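Local coordinates for protein catalase (Exiguobacterium oxidotolerans, PDB 2J2M) that probably breaks down hydrogen peroxide to water and molecular oxygen at a haem iron, as catalases do, at residues N130-F135 with T281-E286; S173-M178 with G422-V427; D109-S114 with R191-S196. All blocks are in the same frame, centred on the assembly; numbering follows the deposited sequence.

Contact 1: N130-F135 with T281-E286; sequences NLPVFF and TKDWFE. With HEM (protoporphyrin IX containing Fe), chain E.
The ring of Phe-134 lies between the haem vinyl on one face, where HEM CAB sits 3.8 Å above the ring plane toward its rim, and Phe-135 CD1 over the centre of the opposite face. A flat, apolar ring suits this place in the haem pocket. Its backbone faces the other way: Phe-134 O meets the methyl CG2 of Thr-281 at 3.3 Å, and a CA-H...O contact from Thr-281 runs to the same oxygen. The threonine hydroxyl turns to Asp-279. Next along, a chi1 of -57° turns the Val-133 methyl CG1 toward the 281-286 backbone, 3.6 Å from Asp-283 N. Pro-132 sets its ring carbons CB and CG beside the Asp-283 carboxylate, and one water donates to both Pro-132 O (2.7 Å) and Asp-283 OD1 (2.9 Å). The same OD1 forms a salt bridge with Arg-216. Replacing Phe-134 by an alanine would probably leave the vinyl and Phe-135 without the ring between them and free to shift. Both segments are loops, one following strand 122-129 and the other preceding strand 292-302; helix 174-180 packs on Val-133, and helix 142-149 on Phe-134.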
loop_
_atom_site.group_PDB
_atom_site.type_symbol
_atom_site.label_atom_id
_atom_site.label_comp_id
_atom_site.label_asym_id
_atom_site.label_seq_id
_atom_site.Cartn_x
_atom_site.Cartn_y
_atom_site.Cartn_z
ATOM N N ASN A 130 25.416 16.332 -11.832
ATOM C CA ASN A 130 26.757 16.805 -12.176
ATOM C C ASN A 130 26.698 17.924 -13.208
ATOM O O ASN A 130 27.355 18.958 -13.063
ATOM C CB ASN A 130 27.707 15.670 -12.598
ATOM C CG ASN A 130 27.185 14.842 -13.786
ATOM O OD1 ASN A 130 25.975 14.709 -14.013
ATOM N ND2 ASN A 130 28.122 14.267 -14.541
ATOM N N LEU A 131 25.849 17.716 -14.209
ATOM C CA LEU A 131 25.713 18.615 -15.338
ATOM C C LEU A 131 24.928 19.855 -14.912
ATOM O O LEU A 131 23.948 19.735 -14.181
ATOM C CB LEU A 131 25.036 17.891 -16.508
ATOM C CG LEU A 131 25.675 16.593 -17.020
ATOM C CD1 LEU A 131 24.942 16.089 -18.255
ATOM C CD2 LEU A 131 27.173 16.759 -17.309
ATOM N N PRO A 132 25.395 21.041 -15.337
ATOM C CA PRO A 132 24.957 22.328 -14.814
ATOM C C PRO A 132 23.630 22.853 -15.393
ATOM O O PRO A 132 23.101 23.841 -14.879
ATOM C CB PRO A 132 26.127 23.256 -15.175
ATOM C CG PRO A 132 26.617 22.728 -16.476
ATOM C CD PRO A 132 26.443 21.215 -16.368
ATOM N N VAL A 133 23.083 22.169 -16.403
ATOM C CA VAL A 133 21.797 22.558 -16.994
ATOM C C VAL A 133 20.857 21.362 -17.115
ATOM O O VAL A 133 21.264 20.230 -16.790
ATOM C CB VAL A 133 21.987 23.280 -18.363
ATOM C CG1 VAL A 133 22.886 24.504 -18.191
ATOM C CG2 VAL A 133 22.604 22.338 -19.388
ATOM N N PHE A 134 19.606 21.622 -17.543
ATOM C CA PHE A 134 18.626 20.572 -17.815
ATOM C C PHE A 134 18.029 20.621 -19.227
ATOM O O PHE A 134 18.191 21.628 -19.950
ATOM C CB PHE A 134 17.515 20.548 -16.751
ATOM C CG PHE A 134 17.032 19.174 -16.427
ATOM C CD1 PHE A 134 15.735 18.798 -16.721
ATOM C CD2 PHE A 134 17.903 18.225 -15.870
ATOM C CE1 PHE A 134 15.260 17.494 -16.418
ATOM C CE2 PHE A 134 17.473 16.920 -15.590
ATOM C CZ PHE A 134 16.122 16.560 -15.847
ATOM N N PHE A 135 17.356 19.535 -19.620
ATOM C CA PHE A 135 16.780 19.420 -20.966
ATOM C C PHE A 135 15.589 20.360 -21.166
ATOM O O PHE A 135 15.316 20.770 -22.285
ATOM C CB PHE A 135 16.300 17.993 -21.292
ATOM C CG PHE A 135 17.349 16.879 -21.101
ATOM C CD1 PHE A 135 17.536 16.279 -19.851
ATOM C CD2 PHE A 135 18.057 16.386 -22.182
ATOM C CE1 PHE A 135 18.444 15.241 -19.670
ATOM C CE2 PHE A 135 18.956 15.334 -22.031
ATOM C CZ PHE A 135 19.158 14.755 -20.760
ATOM N N THR A 281 17.469 25.553 -18.430
ATOM C CA THR A 281 18.275 25.188 -19.605
ATOM C C THR A 281 19.492 26.087 -19.730
ATOM O O THR A 281 20.279 25.936 -20.686
ATOM C CB THR A 281 17.475 25.250 -20.931
ATOM O OG1 THR A 281 16.873 26.535 -21.066
ATOM C CG2 THR A 281 16.366 24.175 -20.991
ATOM N N LYS A 282 19.668 26.993 -18.758
ATOM C CA LYS A 282 20.735 28.014 -18.802
ATOM C C LYS A 282 21.767 27.869 -17.690
ATOM O O LYS A 282 21.422 27.600 -16.558
ATOM C CB LYS A 282 20.142 29.437 -18.770
ATOM C CG LYS A 282 19.220 29.766 -19.962
ATOM C CD LYS A 282 19.955 29.641 -21.313
ATOM C CE LYS A 282 19.082 30.002 -22.520
ATOM N NZ LYS A 282 17.883 29.113 -22.699
ATOM N N ASP A 283 23.034 28.051 -18.046
ATOM C CA ASP A 283 24.153 28.024 -17.106
ATOM C C ASP A 283 24.588 29.448 -16.740
ATOM O O ASP A 283 24.253 30.414 -17.454
ATOM C CB ASP A 283 25.335 27.243 -17.685
ATOM C CG ASP A 283 26.347 26.840 -16.630
ATOM O OD1 ASP A 283 26.143 27.156 -15.432
ATOM O OD2 ASP A 283 27.355 26.188 -16.974
ATOM N N TRP A 284 25.281 29.562 -15.599
ATOM C CA TRP A 284 25.882 30.815 -15.144
ATOM C C TRP A 284 27.341 30.548 -15.194
ATOM O O TRP A 284 27.884 29.908 -14.285
ATOM C CB TRP A 284 25.548 31.151 -13.694
ATOM C CG TRP A 284 24.151 31.498 -13.387
ATOM C CD1 TRP A 284 23.066 31.436 -14.222
ATOM C CD2 TRP A 284 23.664 31.934 -12.123
ATOM N NE1 TRP A 284 21.922 31.815 -13.543
ATOM C CE2 TRP A 284 22.265 32.135 -12.256
ATOM C CE3 TRP A 284 24.274 32.215 -10.890
ATOM C CZ2 TRP A 284 21.470 32.570 -11.195
ATOM C CZ3 TRP A 284 23.480 32.643 -9.834
ATOM C CH2 TRP A 284 22.094 32.811 -9.996
ATOM N N PHE A 285 27.972 31.021 -16.256
ATOM C CA PHE A 285 29.387 30.773 -16.472
ATOM C C PHE A 285 30.196 31.400 -15.345
ATOM O O PHE A 285 29.863 32.487 -14.887
ATOM C CB PHE A 285 29.813 31.314 -17.835
ATOM C CG PHE A 285 29.107 30.666 -18.999
ATOM C CD1 PHE A 285 28.471 31.443 -19.962
ATOM C CD2 PHE A 285 29.096 29.275 -19.153
ATOM C CE1 PHE A 285 27.840 30.844 -21.088
ATOM C CE2 PHE A 285 28.449 28.677 -20.251
ATOM C CZ PHE A 285 27.824 29.468 -21.222
ATOM N N GLU A 286 31.227 30.686 -14.883
ATOM C CA GLU A 286 32.072 31.173 -13.785
ATOM C C GLU A 286 32.690 32.502 -14.192
ATOM O O GLU A 286 32.948 33.370 -13.345
ATOM C CB GLU A 286 33.164 30.158 -13.412
ATOM C CG GLU A 286 34.109 30.682 -12.323
ATOM C CD GLU A 286 35.011 29.615 -11.717
ATOM O OE1 GLU A 286 35.153 28.530 -12.311
ATOM O OE2 GLU A 286 35.591 29.875 -10.644
HETATM C CHA HEM E . 14.928 11.886 -8.323
HETATM C CHB HEM E . 17.912 15.399 -9.930
HETATM C CHC HEM E . 14.221 17.347 -12.350
HETATM C CHD HEM E . 11.144 14.298 -10.232
HETATM C C1A HEM E . 16.055 12.684 -8.504
HETATM C C2A HEM E . 17.369 12.511 -7.888
HETATM C C3A HEM E . 18.192 13.488 -8.339
HETATM C C4A HEM E . 17.435 14.303 -9.252
HETATM C CMA HEM E . 19.677 13.738 -7.980
HETATM C CAA HEM E . 17.720 11.368 -6.902
HETATM C CBA HEM E . 17.522 11.752 -5.433
HETATM C CGA HEM E . 17.965 10.562 -4.612
HETATM O O1A HEM E . 17.110 9.905 -3.960
HETATM O O2A HEM E . 19.187 10.250 -4.633
HETATM C C1B HEM E . 17.170 16.276 -10.674
HETATM C C2B HEM E . 17.598 17.573 -11.173
HETATM C C3B HEM E . 16.565 18.087 -11.840
HETATM C C4B HEM E . 15.468 17.152 -11.783
HETATM C CMB HEM E . 18.974 18.257 -10.933
HETATM C CAB HEM E . 16.482 19.463 -12.521
HETATM C CBB HEM E . 17.491 19.954 -13.232
HETATM C C1C HEM E . 13.045 16.778 -11.938
HETATM C C2C HEM E . 11.702 17.238 -12.232
HETATM C C3C HEM E . 10.863 16.378 -11.621
HETATM C C4C HEM E . 11.646 15.358 -10.944
HETATM C CMC HEM E . 11.309 18.503 -13.053
HETATM C CAC HEM E . 9.316 16.392 -11.632
HETATM C CBC HEM E . 8.616 17.247 -10.877
HETATM C C1D HEM E . 11.843 13.333 -9.542
HETATM C C2D HEM E . 11.240 12.230 -8.820
HETATM C C3D HEM E . 12.425 11.482 -8.210
HETATM C C4D HEM E . 13.620 12.204 -8.631
HETATM C CMD HEM E . 9.713 11.923 -8.660
HETATM C CAD HEM E . 12.375 10.226 -7.320
HETATM C CBD HEM E . 12.630 10.679 -5.881
HETATM C CGD HEM E . 12.295 9.601 -4.867
HETATM O O1D HEM E . 11.668 8.540 -5.196
HETATM O O2D HEM E . 12.648 9.823 -3.690
HETATM N NA HEM E . 16.148 13.796 -9.322
HETATM N NB HEM E . 15.869 16.048 -11.069
HETATM N NC HEM E . 12.969 15.641 -11.152
HETATM N ND HEM E . 13.221 13.283 -9.398
HETATM FE FE HEM E . 14.492 14.847 -9.984
HETATM O O HOH W 1 24.124 26.016 -13.743
#

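Contact 2: S173-M178 with G422-V427; sequences STNMLM and GQAGEV
Asn-175 reaches across to helix 422-430 and lies over the backbone of Ala-424, its OD1 3.3 Å from Ala-424 CA. The amide carbon CG is anti to the backbone N (chi1 -155°), which sends the flat group out between the helices. There its two ends meet different neighbours. OD1 also touches the methyl CG2 of Val-427 at 3.3 Å, the two side chains crossing at about a right angle. ND2 gives a weak, bent hydrogen bond to Gln-423 OE1 at 3.3 Å; the two amide planes are 67° apart. The stronger partners of these amides lie in the 281-286 loop: Thr-281 O for Asn-175 ND2 and Asp-283 N for Gln-423 OE1. Ala-424 suits the closest point of the two backbones, since its side chain is a single methyl: Ala-424 CB lies 3.6 Å from Asn-175 CA, and Thr-174 adds its CG2 methyl to the same CB. Farther along, Met-178 bends at chi2 and brings CG and CE, each at 3.8 Å, beside Ala-424 O. The two helices, their short axes 16° from parallel and 8.5 Å apart, join the catalase core to the C-terminal helical region, whose helix 453-466 also touches Met-178. Chemically the seam is mixed: small apolar groups allow the approach and ND2 is satisfied, but OD1 is buried with no partner in the model, which probably carries some cost.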
loop_
_atom_site.group_PDB
_atom_site.type_symbol
_atom_site.label_atom_id
_atom_site.label_comp_id
_atom_site.label_asym_id
_atom_site.label_seq_id
_atom_site.Cartn_x
_atom_site.Cartn_y
_atom_site.Cartn_z
ATOM N N SER A 173 16.147 21.857 -25.232
ATOM C CA SER A 173 17.006 20.756 -24.802
ATOM C C SER A 173 18.407 20.783 -25.421
ATOM O O SER A 173 19.282 19.988 -25.025
ATOM C CB SER A 173 16.354 19.448 -25.184
ATOM O OG SER A 173 16.423 19.351 -26.588
ATOM N N THR A 174 18.622 21.678 -26.379
ATOM C CA THR A 174 19.873 21.738 -27.130
ATOM C C THR A 174 21.092 21.877 -26.202
ATOM O O THR A 174 21.994 21.064 -26.244
ATOM C CB THR A 174 19.804 22.873 -28.197
ATOM O OG1 THR A 174 18.599 22.731 -28.953
ATOM C CG2 THR A 174 20.961 22.831 -29.156
ATOM N N ASN A 175 21.104 22.902 -25.362
ATOM C CA ASN A 175 22.164 23.110 -24.379
ATOM C C ASN A 175 22.549 21.874 -23.540
ATOM O O ASN A 175 23.727 21.589 -23.384
ATOM C CB ASN A 175 21.790 24.283 -23.454
ATOM C CG ASN A 175 23.000 24.961 -22.843
ATOM O OD1 ASN A 175 24.110 24.809 -23.326
ATOM N ND2 ASN A 175 22.778 25.739 -21.791
ATOM N N MET A 176 21.556 21.167 -22.986
ATOM C CA MET A 176 21.790 19.935 -22.234
ATOM C C MET A 176 22.412 18.845 -23.124
ATOM O O MET A 176 23.390 18.148 -22.746
ATOM C CB MET A 176 20.469 19.452 -21.616
ATOM C CG MET A 176 20.576 18.241 -20.658
ATOM S SD MET A 176 21.898 18.357 -19.426
ATOM C CE MET A 176 21.183 17.214 -18.224
ATOM N N LEU A 177 21.866 18.715 -24.327
ATOM C CA LEU A 177 22.437 17.813 -25.306
ATOM C C LEU A 177 23.922 18.095 -25.502
ATOM O O LEU A 177 24.698 17.152 -25.554
ATOM C CB LEU A 177 21.646 17.876 -26.612
ATOM C CG LEU A 177 20.500 16.865 -26.889
ATOM C CD1 LEU A 177 19.886 16.151 -25.674
ATOM C CD2 LEU A 177 19.411 17.522 -27.686
ATOM N N MET A 178 24.323 19.376 -25.573
ATOM C CA MET A 178 25.744 19.751 -25.687
ATOM C C MET A 178 26.612 19.193 -24.569
ATOM O O MET A 178 27.763 18.856 -24.815
ATOM C CB MET A 178 25.943 21.264 -25.724
ATOM C CG MET A 178 25.444 21.945 -26.965
ATOM S SD MET A 178 26.409 21.629 -28.472
ATOM C CE MET A 178 25.503 22.772 -29.519
ATOM N N GLY A 422 21.378 29.938 -28.402
ATOM C CA GLY A 422 22.451 30.910 -28.233
ATOM C C GLY A 422 23.442 30.447 -27.196
ATOM O O GLY A 422 24.652 30.403 -27.465
ATOM N N GLN A 423 22.952 30.092 -26.007
ATOM C CA GLN A 423 23.877 29.667 -24.959
ATOM C C GLN A 423 24.513 28.296 -25.255
ATOM O O GLN A 423 25.712 28.079 -24.982
ATOM C CB GLN A 423 23.257 29.718 -23.562
ATOM C CG GLN A 423 24.359 29.478 -22.532
ATOM C CD GLN A 423 23.917 29.598 -21.103
ATOM O OE1 GLN A 423 23.623 28.590 -20.458
ATOM N NE2 GLN A 423 23.889 30.821 -20.588
ATOM N N ALA A 424 23.707 27.393 -25.819
ATOM C CA ALA A 424 24.193 26.108 -26.325
ATOM C C ALA A 424 25.397 26.295 -27.253
ATOM O O ALA A 424 26.409 25.590 -27.123
ATOM C CB ALA A 424 23.083 25.376 -27.047
ATOM N N GLY A 425 25.291 27.259 -28.171
ATOM C CA GLY A 425 26.415 27.616 -29.046
ATOM C C GLY A 425 27.644 28.050 -28.275
ATOM O O GLY A 425 28.733 27.541 -28.516
ATOM N N GLU A 426 27.471 28.992 -27.345
ATOM C CA GLU A 426 28.562 29.439 -26.469
ATOM C C GLU A 426 29.201 28.273 -25.730
ATOM O O GLU A 426 30.427 28.183 -25.669
ATOM C CB GLU A 426 28.076 30.467 -25.447
ATOM C CG GLU A 426 27.538 31.775 -26.041
ATOM C CD GLU A 426 26.912 32.652 -24.979
ATOM O OE1 GLU A 426 27.676 33.301 -24.225
ATOM O OE2 GLU A 426 25.658 32.681 -24.889
ATOM N N VAL A 427 28.374 27.376 -25.181
ATOM C CA VAL A 427 28.882 26.156 -24.533
ATOM C C VAL A 427 29.728 25.348 -25.511
ATOM O O VAL A 427 30.836 24.929 -25.159
ATOM C CB VAL A 427 27.763 25.267 -23.887
ATOM C CG1 VAL A 427 28.333 23.893 -23.460
ATOM C CG2 VAL A 427 27.098 25.978 -22.686
#

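Contact 3: D109-S114 with R191-S196; sequences DPRGFS and RKMRGS. With HEM (protoporphyrin IX containing Fe), chain E.
Met-193 and Arg-111 cross at about a right angle at the edge of the antiparallel beta-barrel of the catalase fold, where the start of strand 112-119 faces the loop leading into the short strand 195-196. The thioether chain, extended beyond CG, brings SD to 3.5 Å from Arg-111 CB and its methyl CE to 3.5 Å from Gly-112 O. An unbranched methionine suits the place because it can reach across with a soft, apolar end, and only the aliphatic root of the arginine meets it. The bend of Arg-111 at chi2 accompanies the turn of its guanidinium toward Asp-109 and Leu-107: NH1 bonds Asp-109 O at 3.0 Å, close to the guanidinium plane, and also Leu-107 O. Two residues on, Phe-113 points to the same side of the strand as Arg-111, while Gly-112 between them backs onto the haem. With CG anti to its backbone N (chi1 -167°), the Phe-113 ring extends toward the 191-196 segment and meets it obliquely, CD2 lying 4.1 Å from Met-193 CE. This ring packs among aromatics, Trp-217 stacking on it and Phe-94 meeting it edge-to-face. Gly-112, Ser-114 and the backbone of Phe-113 line the haem pocket, and the lack of a side chain lets Gly-112 CA come within 3.4 Å of HEM CMA. Glycine likewise permits the close approach at the other strand, where Phe-113 CD2 lies 3.4 Å from both Arg-194 O and Gly-195 CA.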
loop_
_atom_site.group_PDB
_atom_site.type_symbol
_atom_site.label_atom_id
_atom_site.label_comp_id
_atom_site.label_asym_id
_atom_site.label_seq_id
_atom_site.Cartn_x
_atom_site.Cartn_y
_atom_site.Cartn_z
ATOM N N ASP A 109 24.198 9.262 -18.895
ATOM C CA ASP A 109 23.081 9.838 -18.121
ATOM C C ASP A 109 23.654 10.973 -17.335
ATOM O O ASP A 109 24.860 10.966 -17.025
ATOM C CB ASP A 109 22.559 8.841 -17.078
ATOM C CG ASP A 109 21.193 8.257 -17.426
ATOM O OD1 ASP A 109 20.769 7.302 -16.716
ATOM O OD2 ASP A 109 20.534 8.755 -18.376
ATOM N N PRO A 110 22.806 11.960 -16.990
ATOM C CA PRO A 110 23.295 12.879 -15.964
ATOM C C PRO A 110 23.568 11.999 -14.753
ATOM O O PRO A 110 23.076 10.862 -14.694
ATOM C CB PRO A 110 22.105 13.789 -15.701
ATOM C CG PRO A 110 21.182 13.646 -16.948
ATOM C CD PRO A 110 21.432 12.271 -17.464
ATOM N N ARG A 111 24.378 12.478 -13.813
ATOM C CA ARG A 111 24.576 11.762 -12.565
ATOM C C ARG A 111 24.001 12.577 -11.417
ATOM O O ARG A 111 24.430 13.717 -11.204
ATOM C CB ARG A 111 26.065 11.512 -12.312
ATOM C CG ARG A 111 26.530 10.070 -12.514
ATOM C CD ARG A 111 26.196 9.563 -13.885
ATOM N NE ARG A 111 26.787 8.271 -14.185
ATOM C CZ ARG A 111 26.686 7.686 -15.384
ATOM N NH1 ARG A 111 25.992 8.285 -16.343
ATOM N NH2 ARG A 111 27.258 6.504 -15.634
ATOM N N GLY A 112 23.073 11.974 -10.669
ATOM C CA GLY A 112 22.495 12.604 -9.485
ATOM C C GLY A 112 23.522 12.831 -8.382
ATOM O O GLY A 112 24.415 11.994 -8.166
ATOM N N PHE A 113 23.374 13.966 -7.694
ATOM C CA PHE A 113 24.262 14.424 -6.624
ATOM C C PHE A 113 23.399 14.996 -5.464
ATOM O O PHE A 113 23.017 16.167 -5.458
ATOM C CB PHE A 113 25.225 15.489 -7.202
ATOM C CG PHE A 113 26.399 15.834 -6.305
ATOM C CD1 PHE A 113 26.209 16.216 -4.987
ATOM C CD2 PHE A 113 27.705 15.809 -6.814
ATOM C CE1 PHE A 113 27.298 16.545 -4.177
ATOM C CE2 PHE A 113 28.797 16.135 -6.027
ATOM C CZ PHE A 113 28.587 16.504 -4.699
ATOM N N SER A 114 23.072 14.147 -4.499
ATOM C CA SER A 114 22.129 14.508 -3.445
ATOM C C SER A 114 22.814 14.502 -2.067
ATOM O O SER A 114 23.508 13.541 -1.703
ATOM C CB SER A 114 20.910 13.548 -3.443
ATOM O OG SER A 114 20.178 13.604 -4.660
ATOM N N ARG A 191 32.911 9.650 -7.299
ATOM C CA ARG A 191 33.867 10.482 -6.576
ATOM C C ARG A 191 34.671 11.368 -7.533
ATOM O O ARG A 191 35.364 12.315 -7.111
ATOM C CB ARG A 191 34.776 9.633 -5.677
ATOM C CG ARG A 191 35.718 8.711 -6.413
ATOM C CD ARG A 191 36.149 7.518 -5.547
ATOM N NE ARG A 191 37.422 7.797 -4.919
ATOM C CZ ARG A 191 38.599 7.360 -5.354
ATOM N NH1 ARG A 191 38.686 6.558 -6.407
ATOM N NH2 ARG A 191 39.696 7.702 -4.690
ATOM N N LYS A 192 34.554 11.077 -8.828
ATOM C CA LYS A 192 35.272 11.847 -9.837
ATOM C C LYS A 192 34.343 12.668 -10.726
ATOM O O LYS A 192 34.523 12.732 -11.939
ATOM C CB LYS A 192 36.159 10.927 -10.661
ATOM C CG LYS A 192 37.177 10.204 -9.807
ATOM C CD LYS A 192 38.236 9.507 -10.637
ATOM C CE LYS A 192 39.139 8.687 -9.710
ATOM N NZ LYS A 192 40.072 7.862 -10.514
ATOM N N MET A 193 33.365 13.303 -10.099
ATOM C CA MET A 193 32.396 14.138 -10.790
ATOM C C MET A 193 32.041 15.352 -9.949
ATOM O O MET A 193 32.218 15.368 -8.721
ATOM C CB MET A 193 31.117 13.348 -11.085
ATOM C CG MET A 193 30.170 13.226 -9.898
ATOM S SD MET A 193 28.844 12.078 -10.275
ATOM C CE MET A 193 27.862 12.176 -8.745
ATOM N N ARG A 194 31.515 16.364 -10.622
ATOM C CA ARG A 194 31.104 17.596 -9.968
ATOM C C ARG A 194 29.624 17.529 -9.598
ATOM O O ARG A 194 28.938 16.521 -9.889
ATOM C CB ARG A 194 31.407 18.803 -10.886
ATOM C CG ARG A 194 30.979 18.614 -12.354
ATOM C CD ARG A 194 30.601 19.930 -13.004
ATOM N NE ARG A 194 30.462 19.789 -14.460
ATOM C CZ ARG A 194 30.222 20.794 -15.306
ATOM N NH1 ARG A 194 30.140 20.546 -16.616
ATOM N NH2 ARG A 194 30.074 22.046 -14.846
ATOM N N GLY A 195 29.137 18.593 -8.944
ATOM C CA GLY A 195 27.719 18.739 -8.607
ATOM C C GLY A 195 27.240 20.132 -8.966
ATOM O O GLY A 195 28.042 21.078 -8.983
ATOM N N SER A 196 25.934 20.263 -9.247
ATOM C CA SER A 196 25.347 21.520 -9.686
ATOM C C SER A 196 23.912 21.637 -9.176
ATOM O O SER A 196 23.131 20.692 -9.317
ATOM C CB SER A 196 25.345 21.584 -11.219
ATOM O OG SER A 196 26.636 21.344 -11.736
HETATM C CHA HEM E . 14.928 11.886 -8.323
HETATM C CHB HEM E . 17.912 15.399 -9.930
HETATM C CHC HEM E . 14.221 17.347 -12.350
HETATM C CHD HEM E . 11.144 14.298 -10.232
HETATM C C1A HEM E . 16.055 12.684 -8.504
HETATM C C2A HEM E . 17.369 12.511 -7.888
HETATM C C3A HEM E . 18.192 13.488 -8.339
HETATM C C4A HEM E . 17.435 14.303 -9.252
HETATM C CMA HEM E . 19.677 13.738 -7.980
HETATM C CAA HEM E . 17.720 11.368 -6.902
HETATM C CBA HEM E . 17.522 11.752 -5.433
HETATM C CGA HEM E . 17.965 10.562 -4.612
HETATM O O1A HEM E . 17.110 9.905 -3.960
HETATM O O2A HEM E . 19.187 10.250 -4.633
HETATM C C1B HEM E . 17.170 16.276 -10.674
HETATM C C2B HEM E . 17.598 17.573 -11.173
HETATM C C3B HEM E . 16.565 18.087 -11.840
HETATM C C4B HEM E . 15.468 17.152 -11.783
HETATM C CMB HEM E . 18.974 18.257 -10.933
HETATM C CAB HEM E . 16.482 19.463 -12.521
HETATM C CBB HEM E . 17.491 19.954 -13.232
HETATM C C1C HEM E . 13.045 16.778 -11.938
HETATM C C2C HEM E . 11.702 17.238 -12.232
HETATM C C3C HEM E . 10.863 16.378 -11.621
HETATM C C4C HEM E . 11.646 15.358 -10.944
HETATM C CMC HEM E . 11.309 18.503 -13.053
HETATM C CAC HEM E . 9.316 16.392 -11.632
HETATM C CBC HEM E . 8.616 17.247 -10.877
HETATM C C1D HEM E . 11.843 13.333 -9.542
HETATM C C2D HEM E . 11.240 12.230 -8.820
HETATM C C3D HEM E . 12.425 11.482 -8.210
HETATM C C4D HEM E . 13.620 12.204 -8.631
HETATM C CMD HEM E . 9.713 11.923 -8.660
HETATM C CAD HEM E . 12.375 10.226 -7.320
HETATM C CBD HEM E . 12.630 10.679 -5.881
HETATM C CGD HEM E . 12.295 9.601 -4.867
HETATM O O1D HEM E . 11.668 8.540 -5.196
HETATM O O2D HEM E . 12.648 9.823 -3.690
HETATM N NA HEM E . 16.148 13.796 -9.322
HETATM N NB HEM E . 15.869 16.048 -11.069
HETATM N NC HEM E . 12.969 15.641 -11.152
HETATM N ND HEM E . 13.221 13.283 -9.398
HETATM FE FE HEM E . 14.492 14.847 -9.984
#

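In the fold
The segments alternate along the chain, 109-114 and 130-135 coming first, then 173-178 and 191-196, and last 281-286 and 422-427. Contact 1 sits in the middle, its centre 9 Å from that of contact 2 and 13 Å from that of contact 3, whereas contacts 2 and 3 are 19 Å apart. Contacts 1 and 3 both touch the haem, share the paired strands 112-119 and 122-129, and are joined by Asn-130, which bonds Arg-111 N and Ser-196 OG. Helix 174-180 of contact 2 precedes strand 195-196 of contact 3. Contacts 1 and 2 meet through amide-to-backbone hydrogen bonds, and a continuous series of contacts leads from the haem pocket to the C-terminal helices.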